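Local coordinates for IroE protein (Escherichia coli, PDB 2GZS) that hydrolyses the trilactone of enterobactin and its C-glucosylated derivatives, preferring the iron-free siderophores and usually cutting once to give linear trimers, at residues F13-F18 with R28-V33; T196-I201 with N236-D241. One frame throughout, in Å; residues are numbered along the deposited sequence.

Contact 1: residues F13-F18 with R28-V33; sequences FSATSF and RVWTAV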
ATOM      1  N   PHE A  13      11.321  15.927   3.704  1.00 13.12           N
ATOM      2  CA  PHE A  13      11.394  14.495   4.041  1.00 13.98           C
ATOM      3  C   PHE A  13      12.109  14.265   5.350  1.00 16.64           C
ATOM      4  O   PHE A  13      13.026  14.977   5.710  1.00 17.70           O
ATOM      5  CB  PHE A  13      12.250  13.821   2.974  1.00 18.90           C
ATOM      6  CG  PHE A  13      11.677  13.912   1.592  1.00 18.18           C
ATOM      7  CD1 PHE A  13      10.919  12.881   1.098  1.00 16.20           C
ATOM      8  CD2 PHE A  13      11.923  15.071   0.829  1.00 20.39           C
ATOM      9  CE1 PHE A  13      10.405  12.995  -0.182  1.00 20.94           C
ATOM     10  CE2 PHE A  13      11.395  15.154  -0.448  1.00 23.59           C
ATOM     11  CZ  PHE A  13      10.629  14.129  -0.943  1.00 17.97           C
ATOM     12  N   SER A  14      11.698  13.186   6.030  1.00 15.80           N
ATOM     13  CA  SER A  14      12.525  12.719   7.135  1.00 16.05           C
ATOM     14  C   SER A  14      12.576  11.202   7.090  1.00 19.97           C
ATOM     15  O   SER A  14      11.757  10.601   6.357  1.00 17.33           O
ATOM     16  CB  SER A  14      12.000  13.303   8.450  1.00 23.87           C
ATOM     17  OG  SER A  14      10.654  12.983   8.609  1.00 34.83           O
ATOM     18  N   ALA A  15      13.521  10.566   7.760  1.00 17.17           N
ATOM     19  CA  ALA A  15      13.597   9.092   7.725  1.00 15.99           C
ATOM     20  C   ALA A  15      13.672   8.582   9.165  1.00 23.72           C
ATOM     21  O   ALA A  15      14.274   9.251   9.999  1.00 20.08           O
ATOM     22  CB  ALA A  15      14.771   8.562   6.921  1.00 21.51           C
ATOM     23  N   THR A  16      13.023   7.468   9.485  1.00 14.77           N
ATOM     24  CA  THR A  16      13.050   6.877  10.821  1.00 14.66           C
ATOM     25  C   THR A  16      13.291   5.369  10.640  1.00 17.79           C
ATOM     26  O   THR A  16      13.155   4.801   9.557  1.00 17.58           O
ATOM     27  CB  THR A  16      11.773   7.073  11.617  1.00 17.87           C
ATOM     28  OG1 THR A  16      10.618   6.485  11.031  1.00 36.65           O
ATOM     29  CG2 THR A  16      11.426   8.570  11.568  1.00 29.56           C
ATOM     30  N   SER A  17      13.729   4.732  11.726  1.00 15.06           N
ATOM     31  CA  SER A  17      14.091   3.302  11.599  1.00 15.21           C
ATOM     32  C   SER A  17      13.285   2.563  12.670  1.00 14.67           C
ATOM     33  O   SER A  17      12.927   3.130  13.704  1.00 15.16           O
ATOM     34  CB  SER A  17      15.593   3.109  11.756  1.00 21.10           C
ATOM     35  OG  SER A  17      16.050   3.820  12.893  1.00 33.34           O
ATOM     36  N   PHE A  18      12.961   1.289  12.317  1.00 12.43           N
ATOM     37  CA  PHE A  18      12.251   0.447  13.275  1.00 12.66           C
ATOM     38  C   PHE A  18      12.796  -0.978  13.115  1.00 11.28           C
ATOM     39  O   PHE A  18      13.394  -1.234  12.096  1.00 12.47           O
ATOM     40  CB  PHE A  18      10.749   0.384  13.084  1.00 11.85           C
ATOM     41  CG  PHE A  18       9.997   1.699  13.154  1.00 13.59           C
ATOM     42  CD1 PHE A  18       9.291   2.025  14.285  1.00 15.78           C
ATOM     43  CD2 PHE A  18      10.039   2.608  12.088  1.00 13.66           C
ATOM     44  CE1 PHE A  18       8.682   3.272  14.321  1.00 16.33           C
ATOM     45  CE2 PHE A  18       9.403   3.849  12.138  1.00 12.93           C
ATOM     46  CZ  PHE A  18       8.698   4.174  13.269  1.00 13.74           C
ATOM     47  N   ARG A  28      13.277   0.951   7.231  1.00  9.92           N
ATOM     48  CA  ARG A  28      13.692   2.358   6.988  1.00 10.71           C
ATOM     49  C   ARG A  28      12.482   3.064   6.460  1.00 10.26           C
ATOM     50  O   ARG A  28      11.955   2.591   5.444  1.00 11.71           O
ATOM     51  CB  ARG A  28      14.835   2.389   5.981  1.00 13.00           C
ATOM     52  CG  ARG A  28      15.359   3.832   5.706  1.00 20.71           C
ATOM     53  CD  ARG A  28      16.629   3.693   4.887  1.00 37.95           C
ATOM     54  NE  ARG A  28      17.812   3.055   5.454  1.00 37.15           N
ATOM     55  CZ  ARG A  28      18.709   2.441   4.666  1.00 40.31           C
ATOM     56  NH1 ARG A  28      18.497   2.416   3.348  1.00 47.11           N
ATOM     57  NH2 ARG A  28      19.764   1.882   5.244  1.00 39.93           N
ATOM     58  N   VAL A  29      11.922   4.059   7.166  1.00 10.63           N
ATOM     59  CA  VAL A  29      10.618   4.616   6.831  1.00  8.81           C
ATOM     60  C   VAL A  29      10.835   6.099   6.493  1.00 13.38           C
ATOM     61  O   VAL A  29      11.362   6.857   7.329  1.00 13.37           O
ATOM     62  CB  VAL A  29       9.614   4.465   7.978  1.00 12.56           C
ATOM     63  CG1 VAL A  29       8.276   5.141   7.636  1.00 12.45           C
ATOM     64  CG2 VAL A  29       9.492   2.961   8.267  1.00  9.03           C
ATOM     65  N   TRP A  30      10.438   6.459   5.282  1.00 10.41           N
ATOM     66  CA  TRP A  30      10.548   7.859   4.866  1.00 11.67           C
ATOM     67  C   TRP A  30       9.161   8.489   4.943  1.00 13.94           C
ATOM     68  O   TRP A  30       8.139   7.934   4.498  1.00 12.62           O
ATOM     69  CB  TRP A  30      11.051   8.026   3.447  1.00 10.67           C
ATOM     70  CG  TRP A  30      12.448   7.604   3.209  1.00 14.20           C
ATOM     71  CD1 TRP A  30      13.537   8.445   3.242  1.00 15.99           C
ATOM     72  CD2 TRP A  30      12.963   6.297   2.896  1.00 12.39           C
ATOM     73  NE1 TRP A  30      14.684   7.724   2.968  1.00 18.37           N
ATOM     74  CE2 TRP A  30      14.342   6.399   2.756  1.00 15.01           C
ATOM     75  CE3 TRP A  30      12.307   5.046   2.736  1.00 11.87           C
ATOM     76  CZ2 TRP A  30      15.135   5.314   2.449  1.00 19.75           C
ATOM     77  CZ3 TRP A  30      13.121   3.949   2.431  1.00 14.90           C
ATOM     78  CH2 TRP A  30      14.505   4.084   2.301  1.00 18.66           C
ATOM     79  N   THR A  31       9.098   9.676   5.541  1.00 11.55           N
ATOM     80  CA  THR A  31       7.879  10.462   5.571  1.00 11.45           C
ATOM     81  C   THR A  31       8.062  11.718   4.716  1.00 12.97           C
ATOM     82  O   THR A  31       8.996  12.499   4.992  1.00 14.91           O
ATOM     83  CB  THR A  31       7.465  10.825   7.003  1.00 13.56           C
ATOM     84  OG1 THR A  31       7.296   9.604   7.753  1.00 17.72           O
ATOM     85  CG2 THR A  31       6.095  11.486   7.035  1.00 16.57           C
ATOM     86  N   ALA A  32       7.268  11.914   3.687  1.00 11.15           N
ATOM     87  CA  ALA A  32       7.302  13.047   2.793  1.00 11.06           C
ATOM     88  C   ALA A  32       6.091  13.903   3.110  1.00  9.12           C
ATOM     89  O   ALA A  32       4.959  13.481   2.950  1.00 11.06           O
ATOM     90  CB  ALA A  32       7.319  12.633   1.306  1.00 12.04           C
ATOM     91  N   VAL A  33       6.330  15.158   3.581  1.00 11.60           N
ATOM     92  CA  VAL A  33       5.252  16.057   3.985  1.00 12.83           C
ATOM     93  C   VAL A  33       5.167  17.196   2.958  1.00 11.19           C
ATOM     94  O   VAL A  33       6.239  17.754   2.649  1.00 11.64           O
ATOM     95  CB  VAL A  33       5.510  16.664   5.373  1.00 11.30           C
ATOM     96  CG1 VAL A  33       4.423  17.632   5.750  1.00 14.87           C
ATOM     97  CG2 VAL A  33       5.613  15.581   6.475  1.00 14.75           C
TER
HETATM   98  O   HOH W   1       9.921   8.918   8.710  1.00 18.76           O
HETATM   99  O   HOH W   2       9.172  14.864   6.997  1.00 32.74           O
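The antiparallel hairpin that opens the sheet of this alpha/beta-hydrolase is built by residues 13-18 and 28-33, and it shows how an edge strand is held chiefly by its backbone. Ser14 and Thr31 form a hydrogen-bonded pair, Ser14 N to Thr31 O at 3.0 Å and Thr31 N to Ser14 O at 2.9 Å; Thr16 and Val29 repeat the pattern through Thr16 N to Val29 O and Val29 N to Thr16 O. Phe13 with Ala32 and Ala15 with Trp30 are the non-hydrogen-bonded pairs. On the face bearing these four, Phe13 turns its CG anti to its own carbonyl carbon (chi1 -62°), which brings CE1 of the ring, obliquely, to the methyl of Ala32, CE1 to CB 3.4 Å. Ala15 CB makes an off-centre CH-pi contact with the five-membered ring of Trp30, 4.3 Å from its centroid, while Arg28 CG lies against one face of the indole. The other face is more polar. One water donates to Val29 O (2.9 Å) and bonds Thr31 OG1, with weaker links to Ser14 O and Thr16 OG1; a second joins Ser14 OG to Thr31 O. Beyond them, Phe18 CD2 meets Val29 CG2 at 3.9 Å. Strand 26-34 is inner, pairing on its far side with strand 73-79 through backbone bonds of Arg28, Trp30 and Ala32, and strand 11-19 is outermost. Helix 117-132 packs on the face of Phe18, Val29 and Thr31, and helix 51-57 on that of Phe13 and Trp30.

Contact 2: residues T196-I201 with N236-D241; sequences TKHLAI and NAVFWD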
ATOM      1  N   THR A 196     -16.977   1.151   5.279  1.00 13.57           N
ATOM      2  CA  THR A 196     -16.079   2.317   5.391  1.00 14.47           C
ATOM      3  C   THR A 196     -14.681   2.066   4.859  1.00 19.28           C
ATOM      4  O   THR A 196     -13.745   2.828   5.090  1.00 21.72           O
ATOM      5  CB  THR A 196     -15.951   2.654   6.885  1.00 18.15           C
ATOM      6  OG1 THR A 196     -15.432   1.528   7.614  1.00 26.42           O
ATOM      7  CG2 THR A 196     -17.319   2.913   7.494  1.00 19.53           C
ATOM      8  N   LYS A 197     -14.434   0.967   4.172  1.00 13.31           N
ATOM      9  CA  LYS A 197     -13.124   0.572   3.675  1.00 14.01           C
ATOM     10  C   LYS A 197     -13.165   0.463   2.146  1.00 15.57           C
ATOM     11  O   LYS A 197     -13.680  -0.531   1.629  1.00 14.42           O
ATOM     12  CB  LYS A 197     -12.637  -0.774   4.225  1.00 14.44           C
ATOM     13  CG  LYS A 197     -12.436  -0.689   5.729  1.00 16.81           C
ATOM     14  CD  LYS A 197     -11.683  -1.876   6.325  1.00 21.89           C
ATOM     15  CE  LYS A 197     -12.479  -2.823   7.171  1.00 18.22           C
ATOM     16  NZ  LYS A 197     -11.679  -4.032   7.594  1.00 18.19           N
ATOM     17  N   HIS A 198     -12.658   1.506   1.463  1.00 11.85           N
ATOM     18  CA  HIS A 198     -12.629   1.539   0.006  1.00 12.38           C
ATOM     19  C   HIS A 198     -11.589   0.586  -0.551  1.00 12.59           C
ATOM     20  O   HIS A 198     -10.472   0.613  -0.017  1.00 13.92           O
ATOM     21  CB  HIS A 198     -12.202   2.950  -0.458  1.00 13.88           C
ATOM     22  CG  HIS A 198     -11.861   3.069  -1.893  1.00 15.84           C
ATOM     23  ND1 HIS A 198     -12.801   2.774  -2.891  1.00 23.92           N
ATOM     24  CD2 HIS A 198     -10.729   3.484  -2.512  1.00 21.99           C
ATOM     25  CE1 HIS A 198     -12.228   2.990  -4.076  1.00 21.30           C
ATOM     26  NE2 HIS A 198     -10.991   3.406  -3.879  1.00 18.57           N
ATOM     27  N   LEU A 199     -11.966  -0.216  -1.541  1.00 11.58           N
ATOM     28  CA  LEU A 199     -10.968  -1.183  -2.033  1.00 11.07           C
ATOM     29  C   LEU A 199     -10.737  -0.890  -3.503  1.00  9.87           C
ATOM     30  O   LEU A 199     -11.699  -0.836  -4.276  1.00 13.30           O
ATOM     31  CB  LEU A 199     -11.525  -2.604  -1.871  1.00 13.81           C
ATOM     32  CG  LEU A 199     -10.604  -3.678  -2.454  1.00 11.40           C
ATOM     33  CD1 LEU A 199      -9.251  -3.694  -1.767  1.00 13.50           C
ATOM     34  CD2 LEU A 199     -11.379  -5.016  -2.346  1.00 16.52           C
ATOM     35  N   ALA A 200      -9.516  -0.696  -3.904  1.00 10.68           N
ATOM     36  CA  ALA A 200      -9.147  -0.418  -5.288  1.00  8.95           C
ATOM     37  C   ALA A 200      -8.226  -1.553  -5.738  1.00 11.44           C
ATOM     38  O   ALA A 200      -7.079  -1.626  -5.286  1.00 13.07           O
ATOM     39  CB  ALA A 200      -8.435   0.918  -5.435  1.00 11.38           C
ATOM     40  N   ILE A 201      -8.729  -2.419  -6.632  1.00 10.39           N
ATOM     41  CA  ILE A 201      -7.874  -3.464  -7.190  1.00 11.93           C
ATOM     42  C   ILE A 201      -7.260  -2.970  -8.494  1.00 10.59           C
ATOM     43  O   ILE A 201      -7.991  -2.362  -9.298  1.00 13.70           O
ATOM     44  CB  ILE A 201      -8.685  -4.757  -7.444  1.00 14.53           C
ATOM     45  CG1 ILE A 201      -9.307  -5.255  -6.127  1.00 17.34           C
ATOM     46  CG2 ILE A 201      -7.827  -5.813  -8.098  1.00 15.45           C
ATOM     47  CD1 ILE A 201     -10.206  -6.475  -6.329  1.00 26.84           C
ATOM     48  N   ASN A 236     -17.530   0.105  -1.364  1.00 13.48           N
ATOM     49  CA  ASN A 236     -17.049   0.901  -2.494  1.00 16.02           C
ATOM     50  C   ASN A 236     -15.810   0.186  -3.035  1.00 18.88           C
ATOM     51  O   ASN A 236     -14.744   0.369  -2.430  1.00 14.94           O
ATOM     52  CB  ASN A 236     -16.687   2.298  -1.986  1.00 17.03           C
ATOM     53  CG  ASN A 236     -16.217   3.295  -3.032  1.00 25.80           C
ATOM     54  OD1 ASN A 236     -15.977   2.950  -4.178  1.00 27.18           O
ATOM     55  ND2 ASN A 236     -16.101   4.554  -2.612  1.00 39.35           N
ATOM     56  N   ALA A 237     -15.983  -0.585  -4.089  1.00 14.98           N
ATOM     57  CA  ALA A 237     -14.826  -1.325  -4.655  1.00 12.41           C
ATOM     58  C   ALA A 237     -14.693  -0.956  -6.129  1.00 13.63           C
ATOM     59  O   ALA A 237     -15.735  -0.884  -6.807  1.00 15.59           O
ATOM     60  CB  ALA A 237     -15.015  -2.806  -4.564  1.00 17.25           C
ATOM     61  N   VAL A 238     -13.508  -0.745  -6.626  1.00 11.50           N
ATOM     62  CA  VAL A 238     -13.283  -0.310  -7.977  1.00 13.03           C
ATOM     63  C   VAL A 238     -12.106  -1.069  -8.549  1.00 12.26           C
ATOM     64  O   VAL A 238     -11.285  -1.627  -7.810  1.00 12.90           O
ATOM     65  CB  VAL A 238     -13.000   1.202  -8.072  1.00 17.16           C
ATOM     66  CG1 VAL A 238     -14.148   2.016  -7.444  1.00 17.11           C
ATOM     67  CG2 VAL A 238     -11.728   1.607  -7.368  1.00 14.84           C
ATOM     68  N   PHE A 239     -12.027  -1.047  -9.879  1.00 11.87           N
ATOM     69  CA  PHE A 239     -10.929  -1.672 -10.585  1.00 11.26           C
ATOM     70  C   PHE A 239     -10.141  -0.651 -11.414  1.00 14.44           C
ATOM     71  O   PHE A 239     -10.759   0.126 -12.162  1.00 19.98           O
ATOM     72  CB  PHE A 239     -11.520  -2.764 -11.496  1.00 11.81           C
ATOM     73  CG  PHE A 239     -10.552  -3.441 -12.422  1.00 12.56           C
ATOM     74  CD1 PHE A 239      -9.360  -3.905 -11.869  1.00 15.53           C
ATOM     75  CD2 PHE A 239     -10.836  -3.601 -13.783  1.00 18.38           C
ATOM     76  CE1 PHE A 239      -8.429  -4.556 -12.649  1.00 19.71           C
ATOM     77  CE2 PHE A 239      -9.884  -4.273 -14.530  1.00 19.45           C
ATOM     78  CZ  PHE A 239      -8.717  -4.748 -13.988  1.00 20.03           C
ATOM     79  N   TRP A 240      -8.856  -0.589 -11.309  1.00 12.37           N
ATOM     80  CA  TRP A 240      -7.976   0.233 -12.139  1.00 12.45           C
ATOM     81  C   TRP A 240      -7.227  -0.717 -13.070  1.00 14.72           C
ATOM     82  O   TRP A 240      -6.493  -1.590 -12.604  1.00 13.66           O
ATOM     83  CB  TRP A 240      -6.972   0.997 -11.295  1.00 13.37           C
ATOM     84  CG  TRP A 240      -7.519   2.088 -10.406  1.00 13.46           C
ATOM     85  CD1 TRP A 240      -8.039   1.985  -9.153  1.00 17.11           C
ATOM     86  CD2 TRP A 240      -7.583   3.469 -10.776  1.00 13.86           C
ATOM     87  NE1 TRP A 240      -8.428   3.228  -8.699  1.00 19.19           N
ATOM     88  CE2 TRP A 240      -8.147   4.137  -9.694  1.00 17.58           C
ATOM     89  CE3 TRP A 240      -7.184   4.114 -11.960  1.00 16.01           C
ATOM     90  CZ2 TRP A 240      -8.334   5.517  -9.754  1.00 19.28           C
ATOM     91  CZ3 TRP A 240      -7.382   5.502 -12.004  1.00 18.64           C
ATOM     92  CH2 TRP A 240      -7.948   6.126 -10.915  1.00 16.45           C
ATOM     93  N   ASP A 241      -7.425  -0.540 -14.362  1.00 13.10           N
ATOM     94  CA  ASP A 241      -6.761  -1.389 -15.346  1.00 11.72           C
ATOM     95  C   ASP A 241      -5.625  -0.663 -16.042  1.00 11.44           C
ATOM     96  O   ASP A 241      -5.829   0.515 -16.459  1.00 16.59           O
ATOM     97  CB  ASP A 241      -7.788  -1.776 -16.419  1.00 17.78           C
ATOM     98  CG  ASP A 241      -7.332  -2.948 -17.252  1.00 18.93           C
ATOM     99  OD1 ASP A 241      -6.270  -3.530 -17.030  1.00 23.41           O
ATOM    100  OD2 ASP A 241      -8.173  -3.259 -18.146  1.00 28.58           O
TER
HETATM  101  O   HOH W   3     -16.220   0.641   1.063  1.00 16.47           O
HETATM  102  O   HOH W   4      -9.799   4.357  -6.286  1.00 15.55           O
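Strands 198-201 and 237-241 run parallel, their axes 24° apart, and four backbone hydrogen bonds lead from Leu199 N to Asn236 O (3.0 Å), through Val238 N to Leu199 O and Ile201 N to Val238 O, to Trp240 N to Ile201 O (2.8 Å). His198 carries most of the side-chain chemistry. With CG anti to the backbone N (chi1 168°), its ring swings across to the neighbouring strand, where ND1 gives a weak, bent bond to Asn236 O at 3.1 Å, and CE1 touches Val238 CG2 at 3.6 Å. NE2 shares a water with Trp240 NE1, which donates to it at 3.0 Å; the water lies in plane at the edge of both rings. Ala200 CB fills in beside them, 3.9 Å from Val238 CG2 and equally far from Trp240 CD1 at the indole edge. On the reverse face Phe239 CD1 approaches Ile201 O at 3.3 Å, and helix 219-232 packs on Leu199, Ala237 and Phe239. A leucine in place of His198 would probably leave the water held by Trp240 NE1 without its second ring partner. Asn236 O accepts a near-straight bond from Leu199 N and a weak one from the imidazole, so the side chain adds at most a modest polar tie to the backbone ladder where the last strand begins.

Contact 1 and contact 2 lie at the two ends of one eight-stranded sheet, their centres 27 Å apart and on opposite sides of the chain's centre, so each ties an outermost strand to its inner neighbour. Both are partly buried: in contact 1 burial falls mainly on the inner strand, Val29 to Ala32, and in contact 2 on Leu199 to Ile201 together with Ala237. Their topology differs. A short hairpin loop joins the antiparallel strands of 13-18 and 28-33, whereas the parallel pair of 196-201 and 236-241 needs a crossover that includes helix 219-232. Water bridges hydroxyls and carbonyls in the first, but two aromatic ring nitrogens in the second.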